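Local coordinates for putative methyltransferase from antibiotic biosynthesis pathway (Anabaena variabilis ATCC 29413, PDB 3EGE), which probably transfers methyl groups from S-adenosylmethionine to an acceptor not yet identified, as a putative methyltransferase of an antibiotic biosynthesis pathway, at residues A[36-41]-A[57-62]; A[137-142]-A[246-251]; A[128-133]-A[156-161]. All blocks are in the same frame, centred on the assembly; numbering follows the deposited sequence.

Contact 1: residues A[36-41]-A[57-62]; sequences SVIADI and LFVYAV
Strands 37-41 and 58-62 run parallel, their axes 4.6 Å apart at closest approach and inclined by 21°, and five backbone hydrogen bonds pass alternately from one strand to the other, beginning with F58 N to S36 O (2.9 Å) and ending with V62 N to D40 O (2.8 Å). With helix 47-53 between them, they form a beta-alpha-beta unit of the Rossmann-like sheet found in S-adenosylmethionine-dependent methyltransferases. The bonds are nearly straight at hydrogen; D40 N, however, meets Y60 O from above the carbonyl plane, 35° out of it.

V37, A39, I41, F58, Y60 and V62 share one face of the sheet. There V37 CG1 sits over the Y60 ring in a CH-pi contact, 3.7 Å from the ring centroid and displaced toward the rim. The chi1 of V37, -176°, sets CG1 anti to the backbone N and leaves CG2 to pack on F58 CB. Beta-branched residues suit this extended backbone, and the broad tyrosine ring gives the methyl a flat surface to rest on.

The other face, with I38, D40, V59 and A61, is turned to helix 47-53. I38 and V59 run next to each other in the same direction, with I38 CG1 3.9 Å from V59 CG2. Small A61 lets S49 of the helix come close, while the buried carboxylate of D40 is hydrogen-bonded through OD2 to S49 OG. Nearer the backbone, CB of D40 lies 3.8 Å from V59 CG1.

Contact 2: residues A[137-142]-A[246-251]; sequences QRIWLY and QEIDIG
Q137, in the loop that follows strand 126-131, grips the backbone of D249, the residue that heads an Asx turn, with two hydrogen bonds. Its main-chain N donates to D249 O in an almost straight bond (3.2 Å), and its side-chain OE1 receives D249 N, again at 3.2 Å, with the donor well above the plane of the amide. A long amide side chain can make this second bond because CG stands between the backbone N and the carbonyl carbon (chi1 71°), from where the extended chain runs past D249 O to bring the amide across I248. Q137 CD consequently lies 3.4 Å from I248 CG1. In the Asx turn itself, D249 OD1 accepts from G251 N at 2.8 Å.

Behind this polar pair the contact is aliphatic. I139 CD1 touches both isoleucines, I248 CD1 at 3.6 Å and I250 CG1 at 3.8 Å, and the side chains of I139 and I250 cross nearly perpendicularly. The phenolic OH of Y142 abuts I250 CG2.

I248 bonds through its backbone to L180 of strand 172-181, whereas D249 OD1 also forms a salt bridge with R253 of strand 252-258. The loop touches helix 146-153 through L141 and Y142, which reach L148, and through Q137, I139 and Y142 it meets residues at and just after strand 247-248, outermost in this chain's sheet.

Contact 3: residues A[128-133]-A[156-161]; sequences LLTFDI and LPLDEQ
Q161 OE1 accepts a short hydrogen bond from T130 OG1 (2.7 Å), while NE2 of the same amide donates to F131 O (3.0 Å) and to L156 O. The first two bonds join the C-terminal end of strand 126-131, in the Rossmann-like sheet, to the first turn of helix 158-169; the L156 bond ties the amide to its own segment. Glutamine suits the place because one group both donates and accepts: F131 O lies practically in its amide plane, and bonds at both ends of the amide fix its rotation. T130 presents its hydroxyl by setting OG1 anti to the backbone N (chi1 -174°).

A second link is made by D132 OD2, which takes L158 N at 2.9 Å from above the carboxylate plane. This N-H belongs to the helix start, just after P157 at the N-cap position, so a negative charge here would probably be favoured by the helix dipole. OD1 of the same carboxylate forms a salt bridge with R134. A water donates to both F131 O and L156 O, closing a small polar network with Q161 NE2.

Between the two segments apolar contact is slight: L158 CB approaches D132 CB, and T130 CG2 stands 4.3 Å from L158 CD1.

All three contacts reach the same mixed sheet. Contact 1 is a buried strand-to-strand pairing in its parallel part, built from repeating backbone bonds and apolar side chains, whereas contacts 2 and 3 are partly buried and rely on a few individual bonds, most of them involving a side chain, as suits loops and a helix start. Contacts 1 and 2 lie on opposite sides of the chain's centre, their centres 31 Å apart. Contacts 2 and 3 touch: G251 O is 3.0 Å from D132 N, a probable hydrogen bond, and Y142 OH packs on I133 CD1. Their segments alternate along the chain: strand 126-131 enters contact 3, and the loop after it enters contact 2.

Contact 1: residues A[36-41]-A[57-62]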
loop_
_atom_site.group_PDB
_atom_site.type_symbol
_atom_site.label_atom_id
_atom_site.label_comp_id
_atom_site.label_asym_id
_atom_site.label_seq_id
_atom_site.Cartn_x
_atom_site.Cartn_y
_atom_site.Cartn_z
ATOM N N SER A 36 -11.953 4.270 19.165
ATOM C CA SER A 36 -11.954 5.381 18.215
ATOM C C SER A 36 -12.438 4.852 16.856
ATOM O O SER A 36 -12.485 3.631 16.627
ATOM C CB SER A 36 -10.565 6.012 18.101
ATOM O OG SER A 36 -10.162 6.556 19.348
ATOM N N VAL A 37 -12.857 5.784 15.998
ATOM C CA VAL A 37 -13.371 5.506 14.669
ATOM C C VAL A 37 -12.372 6.057 13.650
ATOM O O VAL A 37 -11.819 7.156 13.825
ATOM C CB VAL A 37 -14.806 6.082 14.461
ATOM C CG1 VAL A 37 -15.403 5.693 13.075
ATOM C CG2 VAL A 37 -15.727 5.568 15.539
ATOM N N ILE A 38 -12.073 5.228 12.632
ATOM C CA ILE A 38 -11.240 5.616 11.525
ATOM C C ILE A 38 -11.936 5.352 10.188
ATOM O O ILE A 38 -12.774 4.455 10.081
ATOM C CB ILE A 38 -9.796 4.944 11.559
ATOM C CG1 ILE A 38 -9.839 3.409 11.375
ATOM C CG2 ILE A 38 -9.045 5.322 12.879
ATOM C CD1 ILE A 38 -8.541 2.824 10.872
ATOM N N ALA A 39 -11.578 6.154 9.181
ATOM C CA ALA A 39 -12.013 5.953 7.809
ATOM C C ALA A 39 -10.807 5.338 7.107
ATOM O O ALA A 39 -9.665 5.775 7.340
ATOM C CB ALA A 39 -12.414 7.227 7.157
ATOM N N ASP A 40 -11.065 4.277 6.315
ATOM C CA ASP A 40 -10.054 3.591 5.480
ATOM C C ASP A 40 -10.496 3.881 4.037
ATOM O O ASP A 40 -11.487 3.293 3.535
ATOM C CB ASP A 40 -10.019 2.082 5.786
ATOM C CG ASP A 40 -8.920 1.317 5.009
ATOM O OD1 ASP A 40 -8.119 1.921 4.252
ATOM O OD2 ASP A 40 -8.862 0.072 5.179
ATOM N N ILE A 41 -9.774 4.808 3.397
ATOM C CA ILE A 41 -10.105 5.292 2.051
ATOM C C ILE A 41 -9.270 4.488 1.078
ATOM O O ILE A 41 -8.052 4.502 1.145
ATOM C CB ILE A 41 -9.858 6.823 1.905
ATOM C CG1 ILE A 41 -10.502 7.622 3.087
ATOM C CG2 ILE A 41 -10.324 7.329 0.515
ATOM C CD1 ILE A 41 -12.034 7.368 3.321
ATOM N N LEU A 57 -10.670 -0.803 17.057
ATOM C CA LEU A 57 -11.132 0.396 16.358
ATOM C C LEU A 57 -12.400 0.107 15.565
ATOM O O LEU A 57 -12.633 -1.037 15.171
ATOM C CB LEU A 57 -10.061 0.883 15.388
ATOM C CG LEU A 57 -8.788 1.468 15.998
ATOM C CD1 LEU A 57 -7.706 1.604 14.942
ATOM C CD2 LEU A 57 -9.088 2.817 16.708
ATOM N N PHE A 58 -13.239 1.130 15.383
ATOM C CA PHE A 58 -14.380 1.043 14.460
ATOM C C PHE A 58 -13.817 1.589 13.143
ATOM O O PHE A 58 -13.077 2.582 13.163
ATOM C CB PHE A 58 -15.591 1.816 14.956
ATOM C CG PHE A 58 -16.186 1.245 16.204
ATOM C CD1 PHE A 58 -17.158 0.237 16.131
ATOM C CD2 PHE A 58 -15.769 1.699 17.466
ATOM C CE1 PHE A 58 -17.720 -0.306 17.301
ATOM C CE2 PHE A 58 -16.321 1.160 18.642
ATOM C CZ PHE A 58 -17.302 0.158 18.557
ATOM N N VAL A 59 -14.105 0.904 12.027
ATOM C CA VAL A 59 -13.572 1.277 10.711
ATOM C C VAL A 59 -14.684 1.509 9.687
ATOM O O VAL A 59 -15.553 0.668 9.529
ATOM C CB VAL A 59 -12.580 0.206 10.128
ATOM C CG1 VAL A 59 -11.925 0.718 8.831
ATOM C CG2 VAL A 59 -11.479 -0.157 11.124
ATOM N N TYR A 60 -14.651 2.668 9.014
ATOM C CA TYR A 60 -15.552 2.960 7.898
ATOM C C TYR A 60 -14.696 2.757 6.625
ATOM O O TYR A 60 -13.864 3.600 6.283
ATOM C CB TYR A 60 -16.144 4.377 7.967
ATOM C CG TYR A 60 -16.978 4.717 9.200
ATOM C CD1 TYR A 60 -17.674 3.738 9.928
ATOM C CD2 TYR A 60 -17.146 6.057 9.582
ATOM C CE1 TYR A 60 -18.455 4.071 11.043
ATOM C CE2 TYR A 60 -17.937 6.405 10.702
ATOM C CZ TYR A 60 -18.581 5.403 11.419
ATOM O OH TYR A 60 -19.339 5.736 12.503
ATOM N N ALA A 61 -14.909 1.613 5.965
ATOM C CA ALA A 61 -14.178 1.215 4.746
ATOM C C ALA A 61 -14.841 1.816 3.524
ATOM O O ALA A 61 -16.017 1.578 3.304
ATOM C CB ALA A 61 -14.139 -0.300 4.612
ATOM N N VAL A 62 -14.082 2.589 2.742
ATOM C CA VAL A 62 -14.567 3.183 1.480
ATOM C C VAL A 62 -13.714 2.607 0.350
ATOM O O VAL A 62 -12.503 2.743 0.401
ATOM C CB VAL A 62 -14.525 4.737 1.476
ATOM C CG1 VAL A 62 -15.114 5.297 0.168
ATOM C CG2 VAL A 62 -15.278 5.289 2.725
#

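Contact 2: residues A[137-142]-A[246-251]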
loop_
_atom_site.group_PDB
_atom_site.type_symbol
_atom_site.label_atom_id
_atom_site.label_comp_id
_atom_site.label_asym_id
_atom_site.label_seq_id
_atom_site.Cartn_x
_atom_site.Cartn_y
_atom_site.Cartn_z
ATOM N N GLN A 137 16.281 2.195 -3.782
ATOM C CA GLN A 137 17.593 1.735 -4.129
ATOM C C GLN A 137 17.419 0.706 -5.269
ATOM O O GLN A 137 16.305 0.231 -5.525
ATOM C CB GLN A 137 18.330 1.201 -2.899
ATOM C CG GLN A 137 17.871 -0.107 -2.296
ATOM C CD GLN A 137 18.547 -0.331 -0.933
ATOM O OE1 GLN A 137 18.044 0.114 0.106
ATOM N NE2 GLN A 137 19.722 -0.963 -0.947
ATOM N N ARG A 138 18.506 0.456 -5.995
ATOM C CA ARG A 138 18.550 -0.506 -7.114
ATOM C C ARG A 138 17.989 -1.883 -6.676
ATOM O O ARG A 138 18.472 -2.442 -5.714
ATOM C CB ARG A 138 20.004 -0.638 -7.576
ATOM C CG ARG A 138 20.289 -1.666 -8.659
ATOM C CD ARG A 138 20.057 -1.166 -10.060
ATOM N NE ARG A 138 19.979 -2.289 -10.991
ATOM C CZ ARG A 138 21.007 -3.046 -11.379
ATOM N NH1 ARG A 138 22.257 -2.829 -10.990
ATOM N NH2 ARG A 138 20.773 -4.040 -12.208
ATOM N N ILE A 139 16.966 -2.382 -7.359
ATOM C CA ILE A 139 16.351 -3.697 -7.062
ATOM C C ILE A 139 16.442 -4.547 -8.324
ATOM O O ILE A 139 16.092 -4.084 -9.408
ATOM C CB ILE A 139 14.799 -3.609 -6.686
ATOM C CG1 ILE A 139 14.503 -2.471 -5.710
ATOM C CG2 ILE A 139 14.288 -4.916 -6.073
ATOM C CD1 ILE A 139 15.354 -2.539 -4.419
ATOM N N TRP A 140 16.895 -5.784 -8.161
ATOM C CA TRP A 140 16.941 -6.795 -9.225
ATOM C C TRP A 140 15.603 -7.013 -9.962
ATOM O O TRP A 140 15.607 -7.298 -11.156
ATOM C CB TRP A 140 17.397 -8.165 -8.643
ATOM C CG TRP A 140 16.429 -8.745 -7.693
ATOM C CD1 TRP A 140 16.385 -8.527 -6.362
ATOM C CD2 TRP A 140 15.313 -9.583 -8.009
ATOM N NE1 TRP A 140 15.317 -9.177 -5.821
ATOM C CE2 TRP A 140 14.630 -9.830 -6.808
ATOM C CE3 TRP A 140 14.823 -10.143 -9.203
ATOM C CZ2 TRP A 140 13.491 -10.641 -6.742
ATOM C CZ3 TRP A 140 13.685 -10.944 -9.153
ATOM C CH2 TRP A 140 13.024 -11.171 -7.927
ATOM N N LEU A 141 14.488 -6.915 -9.219
ATOM C CA LEU A 141 13.128 -7.204 -9.697
ATOM C C LEU A 141 12.765 -6.561 -11.029
ATOM O O LEU A 141 12.205 -7.221 -11.925
ATOM C CB LEU A 141 12.089 -6.790 -8.619
ATOM C CG LEU A 141 10.601 -7.120 -8.826
ATOM C CD1 LEU A 141 10.409 -8.614 -9.120
ATOM C CD2 LEU A 141 9.726 -6.639 -7.617
ATOM N N TYR A 142 13.154 -5.298 -11.172
ATOM C CA TYR A 142 12.801 -4.512 -12.359
ATOM C C TYR A 142 13.608 -4.831 -13.603
ATOM O O TYR A 142 13.224 -4.410 -14.686
ATOM C CB TYR A 142 12.798 -3.026 -12.059
ATOM C CG TYR A 142 12.064 -2.726 -10.775
ATOM C CD1 TYR A 142 10.735 -3.116 -10.588
ATOM C CD2 TYR A 142 12.714 -2.050 -9.734
ATOM C CE1 TYR A 142 10.074 -2.855 -9.381
ATOM C CE2 TYR A 142 12.080 -1.789 -8.566
ATOM C CZ TYR A 142 10.764 -2.180 -8.382
ATOM O OH TYR A 142 10.203 -1.892 -7.175
ATOM N N GLN A 246 18.603 -7.809 5.972
ATOM C CA GLN A 246 17.351 -8.122 6.702
ATOM C C GLN A 246 16.197 -7.216 6.257
ATOM O O GLN A 246 15.031 -7.602 6.405
ATOM C CB GLN A 246 17.550 -8.122 8.231
ATOM C CG GLN A 246 18.668 -9.080 8.722
ATOM C CD GLN A 246 18.662 -10.497 8.068
ATOM O OE1 GLN A 246 17.620 -11.157 7.959
ATOM N NE2 GLN A 246 19.847 -10.959 7.654
ATOM N N GLU A 247 16.529 -6.025 5.742
ATOM C CA GLU A 247 15.554 -5.093 5.173
ATOM C C GLU A 247 16.147 -4.196 4.094
ATOM O O GLU A 247 17.357 -3.980 4.048
ATOM C CB GLU A 247 14.884 -4.251 6.256
ATOM C CG GLU A 247 15.810 -3.337 7.031
ATOM C CD GLU A 247 15.149 -2.706 8.255
ATOM O OE1 GLU A 247 13.906 -2.861 8.469
ATOM O OE2 GLU A 247 15.907 -2.053 9.009
ATOM N N ILE A 248 15.268 -3.656 3.257
ATOM C CA ILE A 248 15.652 -2.826 2.109
ATOM C C ILE A 248 14.667 -1.666 1.879
ATOM O O ILE A 248 13.484 -1.788 2.190
ATOM C CB ILE A 248 15.740 -3.709 0.815
ATOM C CG1 ILE A 248 16.616 -3.041 -0.245
ATOM C CG2 ILE A 248 14.350 -4.060 0.271
ATOM C CD1 ILE A 248 16.901 -3.926 -1.462
ATOM N N ASP A 249 15.175 -0.560 1.331
ATOM C CA ASP A 249 14.353 0.590 1.011
ATOM C C ASP A 249 13.970 0.550 -0.458
ATOM O O ASP A 249 14.807 0.771 -1.312
ATOM C CB ASP A 249 15.055 1.925 1.319
ATOM C CG ASP A 249 14.106 3.138 1.176
ATOM O OD1 ASP A 249 12.907 2.986 0.871
ATOM O OD2 ASP A 249 14.555 4.256 1.376
ATOM N N ILE A 250 12.687 0.325 -0.725
ATOM C CA ILE A 250 12.142 0.313 -2.088
ATOM C C ILE A 250 11.197 1.518 -2.286
ATOM O O ILE A 250 10.307 1.495 -3.141
ATOM C CB ILE A 250 11.497 -1.053 -2.423
ATOM C CG1 ILE A 250 12.424 -2.204 -1.967
ATOM C CG2 ILE A 250 11.254 -1.207 -3.960
ATOM C CD1 ILE A 250 11.827 -3.590 -2.168
ATOM N N GLY A 251 11.464 2.598 -1.542
ATOM C CA GLY A 251 10.720 3.833 -1.647
ATOM C C GLY A 251 9.361 3.896 -0.968
ATOM O O GLY A 251 8.628 4.841 -1.220
#

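Contact 3: residues A[128-133]-A[156-161]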
loop_
_atom_site.group_PDB
_atom_site.type_symbol
_atom_site.label_atom_id
_atom_site.label_comp_id
_atom_site.label_asym_id
_atom_site.label_seq_id
_atom_site.Cartn_x
_atom_site.Cartn_y
_atom_site.Cartn_z
ATOM N N LEU A 128 -0.979 7.887 5.679
ATOM C CA LEU A 128 -0.941 7.351 4.310
ATOM C C LEU A 128 0.297 6.467 4.131
ATOM O O LEU A 128 1.378 6.932 4.387
ATOM C CB LEU A 128 -0.891 8.511 3.289
ATOM C CG LEU A 128 -1.957 9.623 3.423
ATOM C CD1 LEU A 128 -1.778 10.706 2.323
ATOM C CD2 LEU A 128 -3.371 9.062 3.390
ATOM N N LEU A 129 0.127 5.195 3.752
ATOM C CA LEU A 129 1.256 4.336 3.357
ATOM C C LEU A 129 1.248 4.484 1.842
ATOM O O LEU A 129 0.295 4.074 1.169
ATOM C CB LEU A 129 1.146 2.863 3.757
ATOM C CG LEU A 129 2.356 1.983 3.333
ATOM C CD1 LEU A 129 3.712 2.536 3.843
ATOM C CD2 LEU A 129 2.199 0.520 3.757
ATOM N N THR A 130 2.319 5.099 1.337
ATOM C CA THR A 130 2.481 5.429 -0.072
ATOM C C THR A 130 3.922 5.124 -0.489
ATOM O O THR A 130 4.645 4.426 0.214
ATOM C CB THR A 130 2.067 6.922 -0.312
ATOM O OG1 THR A 130 2.086 7.240 -1.706
ATOM C CG2 THR A 130 2.960 7.893 0.484
ATOM N N PHE A 131 4.319 5.630 -1.644
ATOM C CA PHE A 131 5.633 5.386 -2.175
ATOM C C PHE A 131 6.095 6.445 -3.185
ATOM O O PHE A 131 5.299 7.216 -3.749
ATOM C CB PHE A 131 5.635 4.009 -2.899
ATOM C CG PHE A 131 4.738 3.971 -4.113
ATOM C CD1 PHE A 131 3.377 3.707 -3.978
ATOM C CD2 PHE A 131 5.231 4.264 -5.376
ATOM C CE1 PHE A 131 2.521 3.716 -5.084
ATOM C CE2 PHE A 131 4.387 4.273 -6.495
ATOM C CZ PHE A 131 3.031 4.001 -6.348
ATOM N N ASP A 132 7.406 6.396 -3.418
ATOM C CA ASP A 132 8.074 7.093 -4.484
ATOM C C ASP A 132 9.250 6.196 -4.966
ATOM O O ASP A 132 10.304 6.117 -4.322
ATOM C CB ASP A 132 8.541 8.454 -4.034
ATOM C CG ASP A 132 9.118 9.271 -5.163
ATOM O OD1 ASP A 132 9.298 8.727 -6.290
ATOM O OD2 ASP A 132 9.382 10.454 -4.910
ATOM N N ILE A 133 9.063 5.569 -6.125
ATOM C CA ILE A 133 10.078 4.685 -6.732
ATOM C C ILE A 133 11.430 5.418 -7.004
ATOM O O ILE A 133 12.493 4.794 -6.967
ATOM C CB ILE A 133 9.524 4.007 -8.043
ATOM C CG1 ILE A 133 10.275 2.708 -8.370
ATOM C CG2 ILE A 133 9.580 4.991 -9.226
ATOM C CD1 ILE A 133 10.114 1.622 -7.391
ATOM N N LEU A 156 3.197 10.588 -8.484
ATOM C CA LEU A 156 3.896 11.780 -8.059
ATOM C C LEU A 156 5.090 11.584 -7.121
ATOM O O LEU A 156 5.091 10.675 -6.290
ATOM C CB LEU A 156 2.945 12.680 -7.256
ATOM C CG LEU A 156 1.708 13.297 -7.872
ATOM C CD1 LEU A 156 0.943 14.016 -6.769
ATOM C CD2 LEU A 156 2.092 14.228 -9.007
ATOM N N PRO A 157 6.104 12.463 -7.240
ATOM C CA PRO A 157 7.186 12.500 -6.264
ATOM C C PRO A 157 6.665 12.723 -4.820
ATOM O O PRO A 157 5.644 13.398 -4.631
ATOM C CB PRO A 157 8.001 13.727 -6.704
ATOM C CG PRO A 157 7.783 13.787 -8.160
ATOM C CD PRO A 157 6.342 13.425 -8.333
ATOM N N LEU A 158 7.377 12.172 -3.834
ATOM C CA LEU A 158 6.980 12.264 -2.422
ATOM C C LEU A 158 6.755 13.709 -1.959
ATOM O O LEU A 158 5.822 13.969 -1.206
ATOM C CB LEU A 158 8.017 11.593 -1.505
ATOM C CG LEU A 158 7.563 11.291 -0.063
ATOM C CD1 LEU A 158 6.550 10.139 -0.056
ATOM C CD2 LEU A 158 8.782 10.964 0.791
ATOM N N ASP A 159 7.605 14.629 -2.411
ATOM C CA ASP A 159 7.481 16.055 -2.068
ATOM C C ASP A 159 6.182 16.681 -2.565
ATOM O O ASP A 159 5.576 17.461 -1.837
ATOM C CB ASP A 159 8.714 16.856 -2.559
ATOM C CG ASP A 159 9.969 16.573 -1.730
ATOM O OD1 ASP A 159 9.862 15.944 -0.636
ATOM O OD2 ASP A 159 11.081 17.006 -2.160
ATOM N N GLU A 160 5.764 16.334 -3.788
ATOM C CA GLU A 160 4.472 16.789 -4.333
ATOM C C GLU A 160 3.308 16.243 -3.489
ATOM O O GLU A 160 2.386 16.992 -3.153
ATOM C CB GLU A 160 4.308 16.426 -5.820
ATOM C CG GLU A 160 5.310 17.212 -6.709
ATOM C CD GLU A 160 5.153 17.001 -8.235
ATOM O OE1 GLU A 160 4.034 16.683 -8.706
ATOM O OE2 GLU A 160 6.161 17.193 -8.969
ATOM N N GLN A 161 3.406 14.970 -3.100
ATOM C CA GLN A 161 2.389 14.314 -2.268
ATOM C C GLN A 161 2.270 15.012 -0.920
ATOM O O GLN A 161 1.146 15.360 -0.498
ATOM C CB GLN A 161 2.697 12.829 -2.039
ATOM C CG GLN A 161 2.713 11.960 -3.290
ATOM C CD GLN A 161 3.076 10.520 -2.971
ATOM O OE1 GLN A 161 2.459 9.889 -2.107
ATOM N NE2 GLN A 161 4.063 9.984 -3.684
HETATM O O HOH W 1 5.260 8.131 -6.239
#